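Local coordinates for carboxyl esterase NP (Bacillus subtilis, PDB 4CCW), which hydrolyses carboxylic esters to an alcohol and a carboxylate as an esterase of the alpha/beta hydrolase fold, at residues S26-R31 / P72-W77; G50-P55 / K80-A85. All coordinates share one frame; numbering follows the deposited sequence.

Interaction 1: S26-R31 / P72-W77; sequences SLWPVR and PNIADW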
ATOM      1  N   SER A  26       3.036 -18.199   3.048  1.00 56.92           N
ATOM      2  CA  SER A  26       2.779 -19.485   2.404  1.00 59.44           C
ATOM      3  C   SER A  26       1.667 -19.394   1.349  1.00 58.13           C
ATOM      4  O   SER A  26       1.474 -20.333   0.569  1.00 60.36           O
ATOM      5  CB  SER A  26       2.457 -20.564   3.445  1.00 63.01           C
ATOM      6  OG  SER A  26       1.149 -20.402   3.964  1.00 64.32           O
ATOM      7  N   LEU A  27       0.945 -18.269   1.340  1.00 55.87           N
ATOM      8  CA  LEU A  27      -0.066 -17.980   0.315  1.00 54.90           C
ATOM      9  C   LEU A  27       0.543 -17.408  -0.973  1.00 53.26           C
ATOM     10  O   LEU A  27      -0.177 -17.186  -1.964  1.00 54.06           O
ATOM     11  CB  LEU A  27      -1.134 -17.015   0.846  1.00 54.36           C
ATOM     12  CG  LEU A  27      -1.880 -17.325   2.150  1.00 56.26           C
ATOM     13  CD1 LEU A  27      -2.762 -16.148   2.545  1.00 56.39           C
ATOM     14  CD2 LEU A  27      -2.691 -18.613   2.054  1.00 58.58           C
ATOM     15  N   TRP A  28       1.862 -17.161  -0.938  1.00 51.98           N
ATOM     16  CA  TRP A  28       2.619 -16.646  -2.077  1.00 51.65           C
ATOM     17  C   TRP A  28       2.847 -17.787  -3.045  1.00 53.30           C
ATOM     18  O   TRP A  28       3.516 -18.767  -2.695  1.00 55.04           O
ATOM     19  CB  TRP A  28       3.957 -16.130  -1.574  1.00 50.85           C
ATOM     20  CG  TRP A  28       4.515 -14.905  -2.253  1.00 49.90           C
ATOM     21  CD1 TRP A  28       5.432 -14.855  -3.305  1.00 50.50           C
ATOM     22  CD2 TRP A  28       4.252 -13.498  -1.908  1.00 48.07           C
ATOM     23  NE1 TRP A  28       5.727 -13.557  -3.634  1.00 49.83           N
ATOM     24  CE2 TRP A  28       5.052 -12.692  -2.836  1.00 48.35           C
ATOM     25  CE3 TRP A  28       3.455 -12.852  -0.966  1.00 47.85           C
ATOM     26  CZ2 TRP A  28       5.041 -11.304  -2.801  1.00 47.88           C
ATOM     27  CZ3 TRP A  28       3.448 -11.453  -0.942  1.00 47.15           C
ATOM     28  CH2 TRP A  28       4.224 -10.697  -1.838  1.00 47.18           C
ATOM     29  N   PRO A  29       2.287 -17.696  -4.272  1.00 54.21           N
ATOM     30  CA  PRO A  29       2.344 -18.847  -5.192  1.00 57.12           C
ATOM     31  C   PRO A  29       3.566 -18.873  -6.107  1.00 58.66           C
ATOM     32  O   PRO A  29       3.571 -19.593  -7.113  1.00 61.09           O
ATOM     33  CB  PRO A  29       1.074 -18.676  -6.024  1.00 58.30           C
ATOM     34  CG  PRO A  29       0.856 -17.203  -6.061  1.00 56.90           C
ATOM     35  CD  PRO A  29       1.509 -16.584  -4.847  1.00 54.39           C
ATOM     36  N   VAL A  30       4.592 -18.104  -5.761  1.00 57.85           N
ATOM     37  CA  VAL A  30       5.824 -18.072  -6.544  1.00 60.29           C
ATOM     38  C   VAL A  30       7.035 -18.012  -5.607  1.00 60.14           C
ATOM     39  O   VAL A  30       6.893 -17.671  -4.437  1.00 58.46           O
ATOM     40  CB  VAL A  30       5.804 -16.906  -7.568  1.00 60.96           C
ATOM     41  CG1 VAL A  30       6.087 -15.564  -6.897  1.00 57.99           C
ATOM     42  CG2 VAL A  30       6.781 -17.166  -8.703  1.00 65.42           C
ATOM     43  N   ARG A  31       8.215 -18.368  -6.109  1.00 63.15           N
ATOM     44  CA  ARG A  31       9.430 -18.312  -5.298  1.00 63.98           C
ATOM     45  C   ARG A  31       9.739 -16.873  -4.896  1.00 61.24           C
ATOM     46  O   ARG A  31       9.755 -15.970  -5.736  1.00 61.38           O
ATOM     47  CB  ARG A  31      10.631 -18.913  -6.036  1.00 68.36           C
ATOM     48  CG  ARG A  31      11.597 -19.629  -5.102  1.00 71.18           C
ATOM     49  CD  ARG A  31      13.027 -19.701  -5.621  1.00 75.81           C
ATOM     50  NE  ARG A  31      13.129 -20.066  -7.035  1.00 79.34           N
ATOM     51  CZ  ARG A  31      13.694 -19.303  -7.970  1.00 81.04           C
ATOM     52  NH1 ARG A  31      14.220 -18.125  -7.654  1.00 79.63           N
ATOM     53  NH2 ARG A  31      13.739 -19.720  -9.226  1.00 84.55           N
ATOM     54  N   PRO A  72      -2.711 -12.444  -4.257  1.00 31.79           N
ATOM     55  CA  PRO A  72      -3.558 -12.725  -5.427  1.00 32.47           C
ATOM     56  C   PRO A  72      -3.032 -12.142  -6.735  1.00 32.15           C
ATOM     57  O   PRO A  72      -3.609 -12.389  -7.799  1.00 32.32           O
ATOM     58  CB  PRO A  72      -4.884 -12.027  -5.089  1.00 32.50           C
ATOM     59  CG  PRO A  72      -4.783 -11.582  -3.669  1.00 32.49           C
ATOM     60  CD  PRO A  72      -3.328 -11.430  -3.385  1.00 30.78           C
ATOM     61  N   ASN A  73      -1.960 -11.368  -6.654  1.00 31.22           N
ATOM     62  CA  ASN A  73      -1.521 -10.553  -7.784  1.00 31.02           C
ATOM     63  C   ASN A  73      -0.111 -10.904  -8.194  1.00 31.58           C
ATOM     64  O   ASN A  73       0.288 -10.665  -9.331  1.00 31.69           O
ATOM     65  CB  ASN A  73      -1.560  -9.061  -7.423  1.00 30.09           C
ATOM     66  CG  ASN A  73      -2.776  -8.684  -6.608  1.00 29.41           C
ATOM     67  OD1 ASN A  73      -2.681  -8.523  -5.384  1.00 30.10           O
ATOM     68  ND2 ASN A  73      -3.934  -8.572  -7.268  1.00 30.26           N
ATOM     69  N   ILE A  74       0.640 -11.478  -7.262  1.00 31.74           N
ATOM     70  CA  ILE A  74       2.078 -11.600  -7.430  1.00 32.67           C
ATOM     71  C   ILE A  74       2.500 -12.615  -8.509  1.00 34.12           C
ATOM     72  O   ILE A  74       3.521 -12.417  -9.156  1.00 34.88           O
ATOM     73  CB  ILE A  74       2.797 -11.861  -6.083  1.00 33.24           C
ATOM     74  CG1 ILE A  74       4.314 -11.633  -6.216  1.00 32.97           C
ATOM     75  CG2 ILE A  74       2.489 -13.257  -5.552  1.00 33.75           C
ATOM     76  CD1 ILE A  74       4.707 -10.194  -6.484  1.00 33.49           C
ATOM     77  N   ALA A  75       1.717 -13.674  -8.720  1.00 35.18           N
ATOM     78  CA  ALA A  75       2.052 -14.657  -9.775  1.00 36.62           C
ATOM     79  C   ALA A  75       2.035 -14.026 -11.171  1.00 36.77           C
ATOM     80  O   ALA A  75       2.947 -14.262 -11.973  1.00 37.37           O
ATOM     81  CB  ALA A  75       1.123 -15.860  -9.722  1.00 38.31           C
ATOM     82  N   ASP A  76       1.007 -13.223 -11.446  1.00 37.21           N
ATOM     83  CA  ASP A  76       0.888 -12.492 -12.716  1.00 37.18           C
ATOM     84  C   ASP A  76       1.944 -11.384 -12.835  1.00 36.58           C
ATOM     85  O   ASP A  76       2.680 -11.335 -13.820  1.00 36.76           O
ATOM     86  CB  ASP A  76      -0.510 -11.880 -12.880  1.00 37.66           C
ATOM     87  CG  ASP A  76      -1.551 -12.872 -13.394  1.00 40.17           C
ATOM     88  OD1 ASP A  76      -1.194 -13.973 -13.874  1.00 42.12           O
ATOM     89  OD2 ASP A  76      -2.753 -12.531 -13.324  1.00 40.45           O
ATOM     90  N   TRP A  77       2.023 -10.495 -11.842  1.00 35.22           N
ATOM     91  CA  TRP A  77       2.950  -9.363 -11.946  1.00 34.87           C
ATOM     92  C   TRP A  77       4.383  -9.801 -11.947  1.00 36.13           C
ATOM     93  O   TRP A  77       5.196  -9.246 -12.689  1.00 36.64           O
ATOM     94  CB  TRP A  77       2.699  -8.302 -10.867  1.00 34.09           C
ATOM     95  CG  TRP A  77       1.360  -7.624 -10.991  1.00 33.14           C
ATOM     96  CD1 TRP A  77       0.547  -7.545 -12.118  1.00 33.43           C
ATOM     97  CD2 TRP A  77       0.626  -6.896  -9.946  1.00 32.02           C
ATOM     98  NE1 TRP A  77      -0.600  -6.847 -11.849  1.00 31.90           N
ATOM     99  CE2 TRP A  77      -0.618  -6.428 -10.570  1.00 32.52           C
ATOM    100  CE3 TRP A  77       0.863  -6.602  -8.608  1.00 32.34           C
ATOM    101  CZ2 TRP A  77      -1.566  -5.699  -9.870  1.00 31.45           C
ATOM    102  CZ3 TRP A  77      -0.098  -5.853  -7.909  1.00 30.68           C
ATOM    103  CH2 TRP A  77      -1.284  -5.418  -8.527  1.00 31.34           C
TER
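I74 lays its two branches against the indole of W28. Its CG2 methyl sits over one face of the five-membered ring, 3.8 Å from the centroid and only 12° off the ring normal, which is CH-pi geometry. The other branch lies along the NE1-CE2-CZ2 side of the indole: I74 CG1 comes to 3.5 Å from W28 CZ2, and CD1 goes on to the same carbon. With chi1 at -166°, CG1 stands anti to the backbone N and CG2 between the N and the carbonyl carbon, which lets both branches reach the indole. The two side chains cross at about a right angle. CG2 is also gripped from a second direction, since P29 CD lies 3.5 Å from I74 CG2. Farther out, P29 CG meets A75 CB at 3.9 Å, an exposed edge to the patch, while V30 CG1 approaches I74 CG1 more loosely at 4.4 Å. No hydrogen bond joins the segments; the indole N-H of W28 is instead satisfied by S49 OG. The contact packs the loop between helix 12-24 and strand 32-39 onto the alpha/beta hydrolase fold: onto the first turn of helix 74-80, with I74 continuing to L59 of strand 56-60 and W28 to I47 of strand 42-49.

Interaction 2: G50-P55 / K80-A85; sequences GPEDAP and KYRTYA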
ATOM      1  N   GLY A  50      10.203 -12.873  -9.007  1.00 37.65           N
ATOM      2  CA  GLY A  50      10.356 -12.594 -10.434  1.00 37.60           C
ATOM      3  C   GLY A  50      11.797 -12.642 -10.907  1.00 38.55           C
ATOM      4  O   GLY A  50      12.719 -12.682 -10.086  1.00 38.19           O
ATOM      5  N   PRO A  51      12.001 -12.628 -12.244  1.00 39.15           N
ATOM      6  CA  PRO A  51      13.338 -12.804 -12.819  1.00 40.75           C
ATOM      7  C   PRO A  51      14.255 -11.668 -12.398  1.00 41.57           C
ATOM      8  O   PRO A  51      13.850 -10.509 -12.424  1.00 40.71           O
ATOM      9  CB  PRO A  51      13.087 -12.746 -14.330  1.00 40.83           C
ATOM     10  CG  PRO A  51      11.626 -12.993 -14.510  1.00 39.85           C
ATOM     11  CD  PRO A  51      10.988 -12.394 -13.286  1.00 38.69           C
ATOM     12  N   GLU A  52      15.482 -12.004 -12.011  1.00 43.69           N
ATOM     13  CA  GLU A  52      16.404 -11.014 -11.465  1.00 44.72           C
ATOM     14  C   GLU A  52      16.764  -9.921 -12.481  1.00 44.78           C
ATOM     15  O   GLU A  52      16.998  -8.781 -12.098  1.00 44.52           O
ATOM     16  CB  GLU A  52      17.668 -11.693 -10.923  1.00 47.13           C
ATOM     17  CG  GLU A  52      17.455 -12.416  -9.599  1.00 47.27           C
ATOM     18  CD  GLU A  52      18.698 -13.144  -9.120  1.00 49.42           C
ATOM     19  OE1 GLU A  52      19.633 -13.313  -9.918  1.00 51.48           O
ATOM     20  OE2 GLU A  52      18.740 -13.556  -7.943  1.00 50.22           O
ATOM     21  N   ASP A  53      16.778 -10.269 -13.767  1.00 45.97           N
ATOM     22  CA  ASP A  53      17.104  -9.311 -14.833  1.00 46.92           C
ATOM     23  C   ASP A  53      15.907  -8.538 -15.410  1.00 45.82           C
ATOM     24  O   ASP A  53      16.083  -7.687 -16.290  1.00 46.77           O
ATOM     25  CB  ASP A  53      17.897  -9.993 -15.961  1.00 49.36           C
ATOM     26  CG  ASP A  53      17.215 -11.239 -16.503  1.00 50.40           C
ATOM     27  OD1 ASP A  53      16.123 -11.612 -16.018  1.00 50.41           O
ATOM     28  OD2 ASP A  53      17.778 -11.856 -17.432  1.00 52.64           O
ATOM     29  N   ALA A  54      14.701  -8.832 -14.923  1.00 44.13           N
ATOM     30  CA  ALA A  54      13.484  -8.178 -15.415  1.00 42.30           C
ATOM     31  C   ALA A  54      13.382  -6.738 -14.890  1.00 41.50           C
ATOM     32  O   ALA A  54      13.988  -6.416 -13.866  1.00 41.13           O
ATOM     33  CB  ALA A  54      12.255  -8.984 -15.015  1.00 41.91           C
ATOM     34  N   PRO A  55      12.623  -5.864 -15.591  1.00 40.33           N
ATOM     35  CA  PRO A  55      12.384  -4.509 -15.090  1.00 39.02           C
ATOM     36  C   PRO A  55      11.832  -4.513 -13.661  1.00 36.69           C
ATOM     37  O   PRO A  55      11.026  -5.374 -13.317  1.00 35.47           O
ATOM     38  CB  PRO A  55      11.325  -3.949 -16.056  1.00 39.45           C
ATOM     39  CG  PRO A  55      10.862  -5.109 -16.882  1.00 40.65           C
ATOM     40  CD  PRO A  55      12.019  -6.051 -16.923  1.00 41.00           C
ATOM     41  N   LYS A  80       6.543 -10.968 -15.247  1.00 40.22           N
ATOM     42  CA  LYS A  80       7.145 -10.007 -16.171  1.00 40.80           C
ATOM     43  C   LYS A  80       8.125  -9.031 -15.513  1.00 39.19           C
ATOM     44  O   LYS A  80       8.998  -8.478 -16.183  1.00 39.73           O
ATOM     45  CB  LYS A  80       6.052  -9.230 -16.916  1.00 42.35           C
ATOM     46  CG  LYS A  80       5.165 -10.091 -17.809  1.00 45.52           C
ATOM     47  CD  LYS A  80       4.054  -9.277 -18.468  1.00 46.85           C
ATOM     48  CE  LYS A  80       4.615  -8.234 -19.426  1.00 48.32           C
ATOM     49  NZ  LYS A  80       3.742  -7.028 -19.451  1.00 48.98           N
ATOM     50  N   TYR A  81       7.993  -8.843 -14.205  1.00 36.86           N
ATOM     51  CA  TYR A  81       8.765  -7.823 -13.495  1.00 35.34           C
ATOM     52  C   TYR A  81       9.536  -8.391 -12.330  1.00 34.61           C
ATOM     53  O   TYR A  81       9.089  -9.337 -11.675  1.00 33.73           O
ATOM     54  CB  TYR A  81       7.840  -6.700 -12.974  1.00 34.19           C
ATOM     55  CG  TYR A  81       7.143  -5.964 -14.085  1.00 35.62           C
ATOM     56  CD1 TYR A  81       7.765  -4.908 -14.750  1.00 36.06           C
ATOM     57  CD2 TYR A  81       5.867  -6.344 -14.494  1.00 36.00           C
ATOM     58  CE1 TYR A  81       7.134  -4.251 -15.792  1.00 37.34           C
ATOM     59  CE2 TYR A  81       5.229  -5.689 -15.533  1.00 36.66           C
ATOM     60  CZ  TYR A  81       5.868  -4.648 -16.177  1.00 37.37           C
ATOM     61  OH  TYR A  81       5.231  -4.002 -17.213  1.00 38.74           O
ATOM     62  N   ARG A  82      10.693  -7.791 -12.063  1.00 33.76           N
ATOM     63  CA  ARG A  82      11.379  -8.027 -10.817  1.00 33.37           C
ATOM     64  C   ARG A  82      10.626  -7.228  -9.768  1.00 32.61           C
ATOM     65  O   ARG A  82      10.759  -6.003  -9.690  1.00 32.19           O
ATOM     66  CB  ARG A  82      12.836  -7.581 -10.914  1.00 34.24           C
ATOM     67  CG  ARG A  82      13.640  -7.761  -9.632  1.00 34.42           C
ATOM     68  CD  ARG A  82      13.726  -9.222  -9.214  1.00 35.09           C
ATOM     69  NE  ARG A  82      14.642  -9.440  -8.085  1.00 35.89           N
ATOM     70  CZ  ARG A  82      14.768 -10.595  -7.438  1.00 36.77           C
ATOM     71  NH1 ARG A  82      14.040 -11.643  -7.806  1.00 36.82           N
ATOM     72  NH2 ARG A  82      15.632 -10.714  -6.426  1.00 37.18           N
ATOM     73  N   THR A  83       9.813  -7.922  -8.978  1.00 32.05           N
ATOM     74  CA  THR A  83       8.828  -7.261  -8.141  1.00 30.76           C
ATOM     75  C   THR A  83       9.240  -7.253  -6.672  1.00 30.41           C
ATOM     76  O   THR A  83       9.464  -8.318  -6.080  1.00 31.15           O
ATOM     77  CB  THR A  83       7.464  -7.960  -8.248  1.00 31.47           C
ATOM     78  OG1 THR A  83       7.580  -9.294  -7.745  1.00 34.09           O
ATOM     79  CG2 THR A  83       7.037  -8.044  -9.672  1.00 30.20           C
ATOM     80  N   TYR A  84       9.329  -6.052  -6.104  1.00 29.11           N
ATOM     81  CA  TYR A  84       9.715  -5.870  -4.708  1.00 29.02           C
ATOM     82  C   TYR A  84       8.516  -5.380  -3.908  1.00 28.12           C
ATOM     83  O   TYR A  84       8.042  -4.256  -4.116  1.00 28.07           O
ATOM     84  CB  TYR A  84      10.858  -4.858  -4.570  1.00 28.85           C
ATOM     85  CG  TYR A  84      12.117  -5.210  -5.332  1.00 30.74           C
ATOM     86  CD1 TYR A  84      13.028  -6.134  -4.827  1.00 31.71           C
ATOM     87  CD2 TYR A  84      12.397  -4.607  -6.559  1.00 31.31           C
ATOM     88  CE1 TYR A  84      14.185  -6.447  -5.528  1.00 33.54           C
ATOM     89  CE2 TYR A  84      13.547  -4.925  -7.276  1.00 32.51           C
ATOM     90  CZ  TYR A  84      14.438  -5.835  -6.752  1.00 33.71           C
ATOM     91  OH  TYR A  84      15.584  -6.143  -7.456  1.00 35.39           O
ATOM     92  N   ALA A  85       8.041  -6.211  -2.985  1.00 28.33           N
ATOM     93  CA  ALA A  85       6.972  -5.801  -2.069  1.00 28.03           C
ATOM     94  C   ALA A  85       7.566  -5.252  -0.780  1.00 28.09           C
ATOM     95  O   ALA A  85       8.138  -5.990   0.024  1.00 30.42           O
ATOM     96  CB  ALA A  85       6.024  -6.960  -1.788  1.00 28.12           C
TER
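R82 binds the loop 50-55 twice, once through its backbone and once through its guanidinium. In the tight part, R82 N donates to P55 O at 2.7 Å, the hydrogen bond bent (142° at the hydrogen), just ahead of the parallel pairing of strands 56-60 and 82-86, where R82 also bonds with L57. That same oxygen lies at the edge of the Y81 ring, in its plane, 3.6 Å from Y81 CD1, and P55 CG packs on this ring carbon too. A54 CB fits against K80 O at 3.5 Å, and G50 brings its CA to 3.7 Å from Y81 O, where a CB would clash with that carbonyl. R82, with CG anti to its own N (chi1 179°) and a bend at chi2, runs its stem close past P51 O, CB at 3.4 Å, and gives NH1 to G50 O at 2.8 Å. The loose side is the exposed E52: its CG covers one guanidinium face over the centre, but the carboxylate plane stands 82° from the guanidinium, and E52 OE2 stays 4.5 Å from R82 NH2, beyond a salt bridge. A leucine in place of R82 would probably leave G50 O without this donor and E52 CG without its flat partner. R82 thus holds the loop through the loop's own carbonyls, one met by R82 N and one by NH1, the acidic neighbour adding at most a diffuse attraction.

In the fold
Both interactions converge on the same helix-to-strand unit: interaction 1 uses the start of helix 74-80, interaction 2 the residues leading into strand 82-86 and the strand itself. They meet where I74 CD1 packs 3.3 Å from T83 OG1 and W28 CH2 lies 4.1 Å from A85 CB. Interaction 1 is partly buried, its W28 and I74 enclosed and its proline and alanine exposed, and relies wholly on apolar contact. Interaction 2 lies at the surface, buries more area between its segments (409 against 224 Å²) and adds backbone and guanidinium hydrogen bonds. One anchors the loop entering strand 32-39, the other the connection between strands 42-49 and 56-60. Neither contact touches the ligand pocket or H273.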